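Local atomic coordinates of ferulic acid decarboxylase 1 (Candida dubliniensis, PDB entry 4ZAD), a protein that binds a prenylated flavin cofactor and probably catalyses the reversible decarboxylation of cinnamic, ferulic and p-coumaric acids to the corresponding vinyl compounds. Residues E19-E24 and K46-L51; P50-L55 and F68-C73; P98-I103 and V356-T361; F216-G221 and M270-Y275. All coordinates share one frame; numbering follows the deposited sequence.

Contacts 1 and 2 are neighbouring strand pairings of one mixed sheet: strand 49-52 lies parallel to 22-25 in contact 1 and antiparallel to 69-71 in contact 2. Contact 1 is partly buried, at the edge of the sheet within the chain; contact 2 is buried. The second subunit reaches contact 1 and, in contact 2, touches Pro50. Contact 4, also buried, is an antiparallel pairing in another sheet, and Phe68 of contact 2 packs on its Met270. These three rely on backbone hydrogen bonds and apolar side chains, with an aromatic pair added in contact 4. In contact 3 a helix meets a strand mainly through side chains, by a salt bridge to a buried aspartate and apolar packing.

Contact 1 of 4, residues E19-E24 and K46-L51; sequences EGDLIE and KLAAPL
Leu22 reaches across to the backbone of the neighbouring strand, its CD1 methyl 3.2 Å from the carbonyl O of Ala49, a tight approach. The branch gets there because CG stands opposite the backbone N (chi1 -170°), turning the isobutyl group toward the strand gap. CD1 also packs on CB of Ala49 at 4.0 Å, while the other methyl, CD2, meets CD2 of Leu51. Further along the same face Glu24 and Leu51 run side by side and point the same way, with OE1 of Glu24 4.2 Å from CD2 of Leu51. Ile23 leaves from the other face, together with Pro50; its CG1 lies 3.8 Å from CB of Ala48. That CB presses on the main chain of Asp21, 3.5 Å from its carbonyl C. The strands are the two parallel members of a beta-alpha-beta unit, 22-25 and 49-52, with helix 34-45 between them in sequence. Three backbone bonds join them: Asp21 O takes the N-H of Ala49 at 3.1 Å, Ala49 O takes that of Ile23, and Ile23 O takes that of Leu51 at 3.0 Å. The first of these donors stands 42° out of the carbonyl plane of Asp21. Just ahead of the strand, Gly20 closes helix 9-19 with a Schellman motif. The carboxylate of Asp21 forms salt bridges with Arg78 and Arg86, which would be expected to stabilise its negative charge. On the side of Ile23 and Pro50, Tyr512 of the second subunit packs against both residues, and its hydroxyl is hydrogen-bonded to Ala48 O.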
# COMPACT_ATOMS: atom_id res chain seq x y z
N GLU A 19 -30.83 -5.16 -4.63
CA GLU A 19 -29.97 -4.09 -4.13
C GLU A 19 -29.31 -3.35 -5.27
O GLU A 19 -28.69 -2.30 -5.06
CB GLU A 19 -28.95 -4.62 -3.12
CG GLU A 19 -29.55 -4.66 -1.69
CD GLU A 19 -28.61 -5.19 -0.60
OE1 GLU A 19 -27.40 -5.41 -0.88
OE2 GLU A 19 -29.13 -5.39 0.54
N GLY A 20 -29.47 -3.88 -6.49
CA GLY A 20 -28.87 -3.28 -7.69
C GLY A 20 -27.42 -3.70 -7.88
O GLY A 20 -26.64 -2.99 -8.52
N ASP A 21 -27.08 -4.85 -7.33
CA ASP A 21 -25.73 -5.33 -7.35
C ASP A 21 -25.57 -6.62 -8.16
O ASP A 21 -24.62 -7.34 -7.97
CB ASP A 21 -25.30 -5.53 -5.92
CG ASP A 21 -23.85 -5.75 -5.78
OD1 ASP A 21 -23.07 -5.15 -6.54
OD2 ASP A 21 -23.49 -6.52 -4.87
N LEU A 22 -26.50 -6.85 -9.08
CA LEU A 22 -26.48 -7.98 -10.03
C LEU A 22 -26.86 -7.56 -11.48
O LEU A 22 -27.88 -6.90 -11.71
CB LEU A 22 -27.45 -9.05 -9.56
CG LEU A 22 -27.34 -10.35 -10.33
CD1 LEU A 22 -26.15 -11.17 -9.81
CD2 LEU A 22 -28.64 -11.11 -10.19
N ILE A 23 -26.06 -7.98 -12.45
CA ILE A 23 -26.37 -7.78 -13.86
C ILE A 23 -26.54 -9.13 -14.54
O ILE A 23 -25.59 -9.91 -14.57
CB ILE A 23 -25.24 -6.98 -14.54
CG1 ILE A 23 -25.26 -5.52 -14.06
CG2 ILE A 23 -25.36 -7.01 -16.04
CD1 ILE A 23 -26.65 -4.77 -14.17
N GLU A 24 -27.74 -9.42 -15.03
CA GLU A 24 -27.93 -10.58 -15.89
C GLU A 24 -27.31 -10.22 -17.25
O GLU A 24 -27.54 -9.13 -17.76
CB GLU A 24 -29.41 -11.00 -16.06
CG GLU A 24 -30.26 -11.04 -14.75
CD GLU A 24 -31.35 -12.13 -14.71
OE1 GLU A 24 -31.30 -13.08 -15.53
OE2 GLU A 24 -32.26 -12.07 -13.84
N LYS A 46 -15.24 -3.02 -9.11
CA LYS A 46 -16.27 -3.13 -8.05
C LYS A 46 -17.66 -2.98 -8.63
O LYS A 46 -18.54 -2.40 -8.02
CB LYS A 46 -16.05 -2.15 -6.89
CG LYS A 46 -14.72 -2.28 -6.10
CD LYS A 46 -14.77 -1.32 -4.91
CE LYS A 46 -13.44 -1.07 -4.21
NZ LYS A 46 -13.65 -0.16 -3.01
N LEU A 47 -17.82 -3.56 -9.81
CA LEU A 47 -19.07 -3.59 -10.52
C LEU A 47 -19.95 -4.70 -9.97
O LEU A 47 -19.52 -5.49 -9.09
CB LEU A 47 -18.80 -3.85 -12.03
CG LEU A 47 -17.85 -2.87 -12.75
CD1 LEU A 47 -17.53 -3.26 -14.21
CD2 LEU A 47 -18.39 -1.42 -12.67
N ALA A 48 -21.17 -4.77 -10.50
CA ALA A 48 -22.15 -5.75 -10.09
C ALA A 48 -21.73 -7.18 -10.47
O ALA A 48 -20.99 -7.41 -11.43
CB ALA A 48 -23.54 -5.41 -10.68
N ALA A 49 -22.22 -8.14 -9.70
CA ALA A 49 -21.90 -9.54 -9.93
C ALA A 49 -22.62 -9.93 -11.21
O ALA A 49 -23.81 -9.67 -11.32
CB ALA A 49 -22.37 -10.41 -8.76
N PRO A 50 -21.91 -10.55 -12.16
CA PRO A 50 -22.54 -10.99 -13.39
C PRO A 50 -23.14 -12.40 -13.30
O PRO A 50 -22.46 -13.37 -12.99
CB PRO A 50 -21.39 -10.96 -14.40
CG PRO A 50 -20.20 -11.25 -13.61
CD PRO A 50 -20.45 -10.74 -12.21
N LEU A 51 -24.43 -12.48 -13.56
CA LEU A 51 -25.08 -13.72 -13.85
C LEU A 51 -25.00 -13.94 -15.38
O LEU A 51 -25.50 -13.14 -16.18
CB LEU A 51 -26.51 -13.65 -13.35
CG LEU A 51 -27.35 -14.91 -13.42
CD1 LEU A 51 -26.65 -16.14 -12.87
CD2 LEU A 51 -28.68 -14.65 -12.68

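Contact 2 of 4, residues P50-L55 and F68-C73; sequences PLFNNL and FRILGC
Phe52 and Ile70 form the hydrogen-bonded pair of an antiparallel strand pairing, 49-52 with 69-71, in the mixed sheet that also holds strands 22-25 and 317-319. Phe52 N meets Ile70 O at 2.7 Å, nearly in line with the carbonyl bond. The return bond, from Ile70 N to Phe52 O, is longer at 3.2 Å but falls on a lone pair in the carbonyl plane. With CG beside its own backbone N (chi1 -67°), the phenyl ring of Phe52 leans across so that its edge meets Ile70 O, and CD1 lies 4.0 Å from CB of Ile70. Beyond the strand Leu55 crosses Ile70 at about a right angle, their CD1 methyls only 3.4 Å apart. Arg69 lies alongside Asn53, the guanidinium and amide planes turned 55° from each other, and CB of Arg69 rests 3.1 Å from Phe52 O. Helix 34-45 lies against the face of Phe52 and Ile70, setting Ile38 on Phe52 and Val35 on Leu55. The opposite face, that of Leu51 and Leu71, packs on Ile317 of the next strand. Leu71 CD1 lies 3.6 Å from Pro50 O, which accepts the N-H of Gly72. At this end of the pairing, Pro50 CD sits 3.4 Å from Gly72 O and 4.1 Å from SG of Cys73.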
# COMPACT_ATOMS: atom_id res chain seq x y z
N PRO A 50 -21.91 -10.55 -12.16
CA PRO A 50 -22.54 -10.99 -13.39
C PRO A 50 -23.14 -12.40 -13.30
O PRO A 50 -22.46 -13.37 -12.99
CB PRO A 50 -21.39 -10.96 -14.40
CG PRO A 50 -20.20 -11.25 -13.61
CD PRO A 50 -20.45 -10.74 -12.21
N LEU A 51 -24.43 -12.48 -13.56
CA LEU A 51 -25.08 -13.72 -13.85
C LEU A 51 -25.00 -13.94 -15.38
O LEU A 51 -25.50 -13.14 -16.18
CB LEU A 51 -26.51 -13.65 -13.35
CG LEU A 51 -27.35 -14.91 -13.42
CD1 LEU A 51 -26.65 -16.14 -12.87
CD2 LEU A 51 -28.68 -14.65 -12.68
N PHE A 52 -24.36 -15.03 -15.78
CA PHE A 52 -24.22 -15.37 -17.17
C PHE A 52 -25.30 -16.35 -17.52
O PHE A 52 -25.19 -17.52 -17.17
CB PHE A 52 -22.90 -16.07 -17.41
CG PHE A 52 -21.72 -15.21 -17.21
CD1 PHE A 52 -21.11 -15.16 -15.98
CD2 PHE A 52 -21.21 -14.47 -18.25
CE1 PHE A 52 -20.03 -14.37 -15.80
CE2 PHE A 52 -20.12 -13.70 -18.07
CZ PHE A 52 -19.52 -13.65 -16.84
N ASN A 53 -26.34 -15.87 -18.20
CA ASN A 53 -27.45 -16.72 -18.64
C ASN A 53 -27.21 -17.43 -19.98
O ASN A 53 -27.84 -18.44 -20.27
CB ASN A 53 -28.75 -15.92 -18.74
CG ASN A 53 -29.20 -15.30 -17.42
OD1 ASN A 53 -29.83 -14.24 -17.43
ND2 ASN A 53 -28.92 -15.96 -16.29
N ASN A 54 -26.32 -16.89 -20.82
CA ASN A 54 -26.16 -17.41 -22.19
C ASN A 54 -24.70 -17.69 -22.46
O ASN A 54 -24.01 -16.88 -23.03
CB ASN A 54 -26.73 -16.41 -23.21
CG ASN A 54 -26.78 -16.96 -24.67
OD1 ASN A 54 -26.46 -18.12 -24.96
ND2 ASN A 54 -27.20 -16.09 -25.59
N LEU A 55 -24.25 -18.85 -22.00
CA LEU A 55 -22.88 -19.30 -22.21
C LEU A 55 -22.80 -20.04 -23.55
O LEU A 55 -23.82 -20.58 -24.02
CB LEU A 55 -22.45 -20.21 -21.05
CG LEU A 55 -21.98 -19.53 -19.75
CD1 LEU A 55 -21.67 -20.58 -18.68
CD2 LEU A 55 -20.76 -18.66 -19.99
N PHE A 68 -24.94 -25.30 -17.70
CA PHE A 68 -25.41 -24.53 -16.53
C PHE A 68 -25.13 -23.06 -16.87
O PHE A 68 -24.44 -22.77 -17.86
CB PHE A 68 -24.69 -24.94 -15.24
CG PHE A 68 -23.24 -25.21 -15.43
CD1 PHE A 68 -22.33 -24.18 -15.52
CD2 PHE A 68 -22.78 -26.52 -15.50
CE1 PHE A 68 -20.98 -24.42 -15.72
CE2 PHE A 68 -21.44 -26.79 -15.69
CZ PHE A 68 -20.53 -25.75 -15.81
N ARG A 69 -25.70 -22.16 -16.07
CA ARG A 69 -25.33 -20.73 -16.10
C ARG A 69 -24.20 -20.54 -15.12
O ARG A 69 -23.93 -21.42 -14.32
CB ARG A 69 -26.48 -19.83 -15.64
CG ARG A 69 -27.62 -19.66 -16.66
CD ARG A 69 -29.00 -20.04 -16.10
NE ARG A 69 -29.64 -18.97 -15.31
CZ ARG A 69 -30.63 -19.17 -14.44
NH1 ARG A 69 -31.09 -20.38 -14.18
NH2 ARG A 69 -31.15 -18.15 -13.79
N ILE A 70 -23.56 -19.37 -15.17
CA ILE A 70 -22.51 -19.02 -14.19
C ILE A 70 -22.83 -17.70 -13.47
O ILE A 70 -23.12 -16.70 -14.12
CB ILE A 70 -21.10 -18.96 -14.84
CG1 ILE A 70 -20.68 -20.38 -15.26
CG2 ILE A 70 -20.06 -18.35 -13.85
CD1 ILE A 70 -19.44 -20.41 -16.14
N LEU A 71 -22.81 -17.71 -12.13
CA LEU A 71 -22.76 -16.47 -11.35
C LEU A 71 -21.30 -16.23 -11.05
O LEU A 71 -20.61 -17.14 -10.60
CB LEU A 71 -23.52 -16.59 -10.03
CG LEU A 71 -23.47 -15.35 -9.15
CD1 LEU A 71 -24.05 -14.16 -9.89
CD2 LEU A 71 -24.20 -15.55 -7.83
N GLY A 72 -20.82 -15.01 -11.28
CA GLY A 72 -19.44 -14.66 -10.98
C GLY A 72 -19.27 -13.60 -9.89
O GLY A 72 -20.18 -12.86 -9.59
N CYS A 73 -18.10 -13.51 -9.29
CA CYS A 73 -17.89 -12.49 -8.27
C CYS A 73 -18.81 -12.55 -7.05
O CYS A 73 -19.14 -11.50 -6.52
CB CYS A 73 -18.05 -11.11 -8.88
SG CYS A 73 -16.94 -10.89 -10.13

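Contact 3 of 4, residues P98-I103 and V356-T361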
# COMPACT_ATOMS: atom_id res chain seq x y z
N PRO A 98 -20.17 -3.81 8.12
CA PRO A 98 -18.81 -3.76 7.65
C PRO A 98 -18.01 -4.96 8.13
O PRO A 98 -18.46 -5.68 9.03
CB PRO A 98 -18.25 -2.47 8.26
CG PRO A 98 -19.28 -1.94 9.19
CD PRO A 98 -20.38 -2.92 9.27
N MET A 99 -16.82 -5.11 7.56
CA MET A 99 -16.09 -6.35 7.65
C MET A 99 -15.63 -6.66 9.03
O MET A 99 -15.65 -7.82 9.42
CB MET A 99 -14.90 -6.36 6.68
CG MET A 99 -14.06 -7.68 6.68
SD MET A 99 -15.01 -9.14 6.33
CE MET A 99 -13.80 -10.21 5.56
N LYS A 100 -15.23 -5.64 9.77
CA LYS A 100 -14.80 -5.81 11.17
C LYS A 100 -15.90 -6.41 12.00
O LYS A 100 -15.66 -7.23 12.87
CB LYS A 100 -14.36 -4.48 11.76
CG LYS A 100 -13.95 -4.54 13.23
CD LYS A 100 -15.10 -4.15 14.19
CE LYS A 100 -14.57 -3.67 15.59
NZ LYS A 100 -13.78 -4.72 16.32
N GLU A 101 -17.13 -6.05 11.68
CA GLU A 101 -18.30 -6.53 12.41
C GLU A 101 -18.71 -7.91 11.93
O GLU A 101 -19.05 -8.78 12.75
CB GLU A 101 -19.44 -5.50 12.34
CG GLU A 101 -19.01 -4.18 12.98
CD GLU A 101 -20.09 -3.09 13.06
OE1 GLU A 101 -20.02 -2.10 12.27
OE2 GLU A 101 -20.97 -3.21 13.94
N ILE A 102 -18.64 -8.13 10.61
CA ILE A 102 -18.85 -9.47 10.02
C ILE A 102 -17.93 -10.46 10.74
O ILE A 102 -18.38 -11.52 11.15
CB ILE A 102 -18.47 -9.56 8.52
CG1 ILE A 102 -19.37 -8.66 7.65
CG2 ILE A 102 -18.54 -10.99 8.04
CD1 ILE A 102 -18.76 -8.33 6.27
N ILE A 103 -16.66 -10.09 10.90
CA ILE A 103 -15.71 -10.88 11.70
C ILE A 103 -16.18 -11.03 13.15
O ILE A 103 -16.07 -12.12 13.71
CB ILE A 103 -14.27 -10.30 11.66
CG1 ILE A 103 -13.70 -10.35 10.24
CG2 ILE A 103 -13.35 -11.03 12.62
CD1 ILE A 103 -12.41 -9.67 10.09
N VAL A 356 -4.77 -7.95 22.29
CA VAL A 356 -5.08 -7.94 20.86
C VAL A 356 -6.49 -7.50 20.62
O VAL A 356 -7.43 -8.20 20.98
CB VAL A 356 -4.94 -9.33 20.20
CG1 VAL A 356 -5.47 -9.27 18.74
CG2 VAL A 356 -3.52 -9.81 20.26
N GLU A 357 -6.64 -6.36 19.94
CA GLU A 357 -7.97 -5.81 19.69
C GLU A 357 -8.65 -6.38 18.47
O GLU A 357 -9.88 -6.49 18.43
CB GLU A 357 -7.90 -4.30 19.55
CG GLU A 357 -7.94 -3.58 20.91
CD GLU A 357 -7.82 -2.06 20.79
OE1 GLU A 357 -8.41 -1.49 19.84
OE2 GLU A 357 -7.12 -1.45 21.63
N ASP A 358 -7.86 -6.72 17.45
CA ASP A 358 -8.37 -7.09 16.12
C ASP A 358 -7.21 -7.61 15.30
O ASP A 358 -6.05 -7.29 15.58
CB ASP A 358 -8.98 -5.88 15.42
CG ASP A 358 -10.50 -5.77 15.61
OD1 ASP A 358 -11.18 -6.79 15.87
OD2 ASP A 358 -11.00 -4.64 15.48
N VAL A 359 -7.50 -8.47 14.33
CA VAL A 359 -6.53 -8.89 13.34
C VAL A 359 -7.21 -8.87 11.99
O VAL A 359 -8.41 -9.11 11.88
CB VAL A 359 -5.93 -10.30 13.63
CG1 VAL A 359 -5.59 -10.45 15.11
CG2 VAL A 359 -6.85 -11.42 13.17
N PHE A 360 -6.45 -8.58 10.94
CA PHE A 360 -7.00 -8.55 9.61
C PHE A 360 -5.91 -8.74 8.63
O PHE A 360 -4.78 -8.33 8.88
CB PHE A 360 -7.66 -7.22 9.35
CG PHE A 360 -8.25 -7.10 7.99
CD1 PHE A 360 -9.25 -7.95 7.60
CD2 PHE A 360 -7.80 -6.14 7.11
CE1 PHE A 360 -9.82 -7.83 6.35
CE2 PHE A 360 -8.31 -6.04 5.86
CZ PHE A 360 -9.34 -6.90 5.47
N THR A 361 -6.26 -9.40 7.52
CA THR A 361 -5.34 -9.67 6.41
C THR A 361 -5.58 -8.62 5.34
O THR A 361 -6.60 -8.68 4.64
CB THR A 361 -5.61 -11.01 5.73
OG1 THR A 361 -7.02 -11.12 5.50
CG2 THR A 361 -5.10 -12.18 6.55
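Lys100 NZ donates to Asp358 OD2 at 2.9 Å in a salt bridge that uses the syn lone pair of the carboxylate oxygen. A second, weak bond runs to OD1 of the same group at 3.4 Å, so one ammonium spans both oxygens unevenly; NZ also has a long, weak ion pair with Asp104. The lysine and aspartate side chains meet at about a right angle. Lys100 leaves the helix with CG trans to N (chi1 177°), then bends at chi2 and again at chi4, which brings its end round to the strand; CE lies 3.7 Å from OD2. Asp358 OD1 also forms a salt bridge with Lys343, and the two lysines probably hold the buried aspartate in its charged form. They may also offset the close approach of OD1 to the carbonyl O of Glu357, both of them acceptors, at 2.9 Å. The contact joins helix 99-108, from the N-terminal domain of this UbiD-family enzyme, to strand 356-360, which, within this chain, lies at one edge of the mixed sheet of the C-terminal domain. The axes of helix 99-103 and strand 356-360 pass 10.2 Å apart at 105°, and the contact is made mainly through side chains. Next to the ion pair is an apolar patch around Phe360, where Met99 CG approaches CE1 at 4.3 Å and Ile103 CD1 approaches CD1 at 4.4 Å. Phe423 stacks on the Phe360 ring and Tyr363 meets it edge-to-face, while Ile103 also packs on Ala340 of helix 334-347.

Contact 4 of 4, residues F216-G221 and M270-Y275; sequences FALCFG and MVFEGY
Phe220 lies against Met270 from its first side-chain carbon onward. CB is 3.7 Å from Met270 O and 4.2 Å from the methyl CE of the same residue. CG stays near that carbonyl, a chi1 of -59° setting the ring on the N side, and CD2 packs on Met270 CB at 4.1 Å. The ring then presents CE2 to the centre of the Phe272 face, 3.8 Å above its plane, in an edge-to-face pair with planes at 74°. Leu218 lies alongside Phe272, their CB atoms 3.8 Å apart. At the far end of this face the Phe216 ring covers Gly274, which has no side chain to bar it; Gly274 N lies over one ring face. Strands 214-220 and 270-277 are antiparallel neighbours in the large sheet of the Rift-related, FMN-binding domain, paired by six backbone hydrogen bonds. The other face, with Ala217, Cys219 and Val271, packs on Val264 of strand 263-265, while the carboxylate of Glu273 is hydrogen-bonded to the Thr259 hydroxyl and the Glu258 backbone N. The side chain of Phe220 lies about 9 Å from the bound prenylated flavin. Pairing within the sheet satisfies the polar main chain, so the apolar rings can pack on its face.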
# COMPACT_ATOMS: atom_id res chain seq x y z
N PHE A 216 -17.28 -39.02 -1.69
CA PHE A 216 -17.34 -37.58 -1.74
C PHE A 216 -18.62 -37.08 -2.39
O PHE A 216 -19.21 -37.75 -3.21
CB PHE A 216 -16.12 -37.01 -2.48
CG PHE A 216 -16.29 -36.90 -3.96
CD1 PHE A 216 -16.86 -35.77 -4.53
CD2 PHE A 216 -15.86 -37.90 -4.80
CE1 PHE A 216 -17.00 -35.65 -5.91
CE2 PHE A 216 -16.01 -37.80 -6.17
CZ PHE A 216 -16.57 -36.67 -6.73
N ALA A 217 -19.03 -35.87 -1.99
CA ALA A 217 -19.98 -35.06 -2.75
C ALA A 217 -19.31 -33.72 -3.01
O ALA A 217 -18.44 -33.31 -2.26
CB ALA A 217 -21.32 -34.87 -2.01
N LEU A 218 -19.66 -33.11 -4.11
CA LEU A 218 -19.13 -31.85 -4.52
C LEU A 218 -20.36 -31.05 -4.88
O LEU A 218 -21.05 -31.41 -5.82
CB LEU A 218 -18.23 -32.02 -5.74
CG LEU A 218 -17.86 -30.67 -6.42
CD1 LEU A 218 -17.05 -29.73 -5.43
CD2 LEU A 218 -17.12 -30.86 -7.73
N CYS A 219 -20.62 -29.98 -4.14
CA CYS A 219 -21.93 -29.31 -4.14
C CYS A 219 -21.79 -27.90 -4.66
O CYS A 219 -20.97 -27.14 -4.15
CB CYS A 219 -22.51 -29.30 -2.73
SG CYS A 219 -22.63 -30.97 -1.93
N PHE A 220 -22.57 -27.53 -5.67
CA PHE A 220 -22.49 -26.15 -6.24
C PHE A 220 -23.74 -25.37 -5.90
O PHE A 220 -24.85 -25.93 -5.89
CB PHE A 220 -22.30 -26.19 -7.76
CG PHE A 220 -21.06 -26.91 -8.18
CD1 PHE A 220 -19.85 -26.29 -8.12
CD2 PHE A 220 -21.12 -28.20 -8.61
CE1 PHE A 220 -18.70 -26.96 -8.47
CE2 PHE A 220 -19.98 -28.87 -8.97
CZ PHE A 220 -18.78 -28.25 -8.90
N GLY A 221 -23.57 -24.09 -5.59
CA GLY A 221 -24.71 -23.26 -5.22
C GLY A 221 -25.32 -23.66 -3.89
O GLY A 221 -26.51 -23.61 -3.69
N MET A 270 -26.34 -27.99 -7.97
CA MET A 270 -25.86 -29.25 -8.53
C MET A 270 -25.00 -29.94 -7.50
O MET A 270 -24.16 -29.27 -6.85
CB MET A 270 -24.97 -29.05 -9.77
CG MET A 270 -25.63 -28.52 -11.02
SD MET A 270 -24.44 -28.12 -12.30
CE MET A 270 -23.82 -26.57 -11.64
N VAL A 271 -25.18 -31.28 -7.43
CA VAL A 271 -24.38 -32.13 -6.57
C VAL A 271 -23.73 -33.20 -7.42
O VAL A 271 -24.37 -33.80 -8.26
CB VAL A 271 -25.22 -32.80 -5.43
CG1 VAL A 271 -24.35 -33.76 -4.62
CG2 VAL A 271 -25.82 -31.73 -4.51
N PHE A 272 -22.44 -33.40 -7.22
CA PHE A 272 -21.65 -34.38 -7.93
C PHE A 272 -21.30 -35.42 -6.85
O PHE A 272 -20.91 -35.03 -5.76
CB PHE A 272 -20.35 -33.75 -8.42
CG PHE A 272 -20.46 -32.92 -9.68
CD1 PHE A 272 -21.65 -32.37 -10.12
CD2 PHE A 272 -19.33 -32.64 -10.41
CE1 PHE A 272 -21.72 -31.60 -11.29
CE2 PHE A 272 -19.39 -31.85 -11.59
CZ PHE A 272 -20.59 -31.35 -12.01
N GLU A 273 -21.45 -36.70 -7.14
CA GLU A 273 -21.16 -37.77 -6.17
C GLU A 273 -20.14 -38.71 -6.72
O GLU A 273 -20.25 -39.07 -7.88
CB GLU A 273 -22.42 -38.59 -5.88
CG GLU A 273 -23.63 -37.76 -5.46
CD GLU A 273 -24.85 -38.62 -5.25
OE1 GLU A 273 -24.74 -39.86 -5.33
OE2 GLU A 273 -25.93 -38.06 -4.99
N GLY A 274 -19.18 -39.16 -5.91
CA GLY A 274 -18.26 -40.20 -6.40
C GLY A 274 -17.28 -40.80 -5.41
O GLY A 274 -17.61 -41.01 -4.28
N TYR A 275 -16.08 -41.11 -5.88
CA TYR A 275 -15.01 -41.63 -5.03
C TYR A 275 -13.75 -40.83 -5.27
O TYR A 275 -13.25 -40.75 -6.41
CB TYR A 275 -14.71 -43.11 -5.36
CG TYR A 275 -15.77 -44.07 -4.89
CD1 TYR A 275 -16.04 -44.24 -3.52
CD2 TYR A 275 -16.51 -44.82 -5.80
CE1 TYR A 275 -17.04 -45.14 -3.08
CE2 TYR A 275 -17.50 -45.70 -5.37
CZ TYR A 275 -17.75 -45.86 -4.03
OH TYR A 275 -18.72 -46.76 -3.64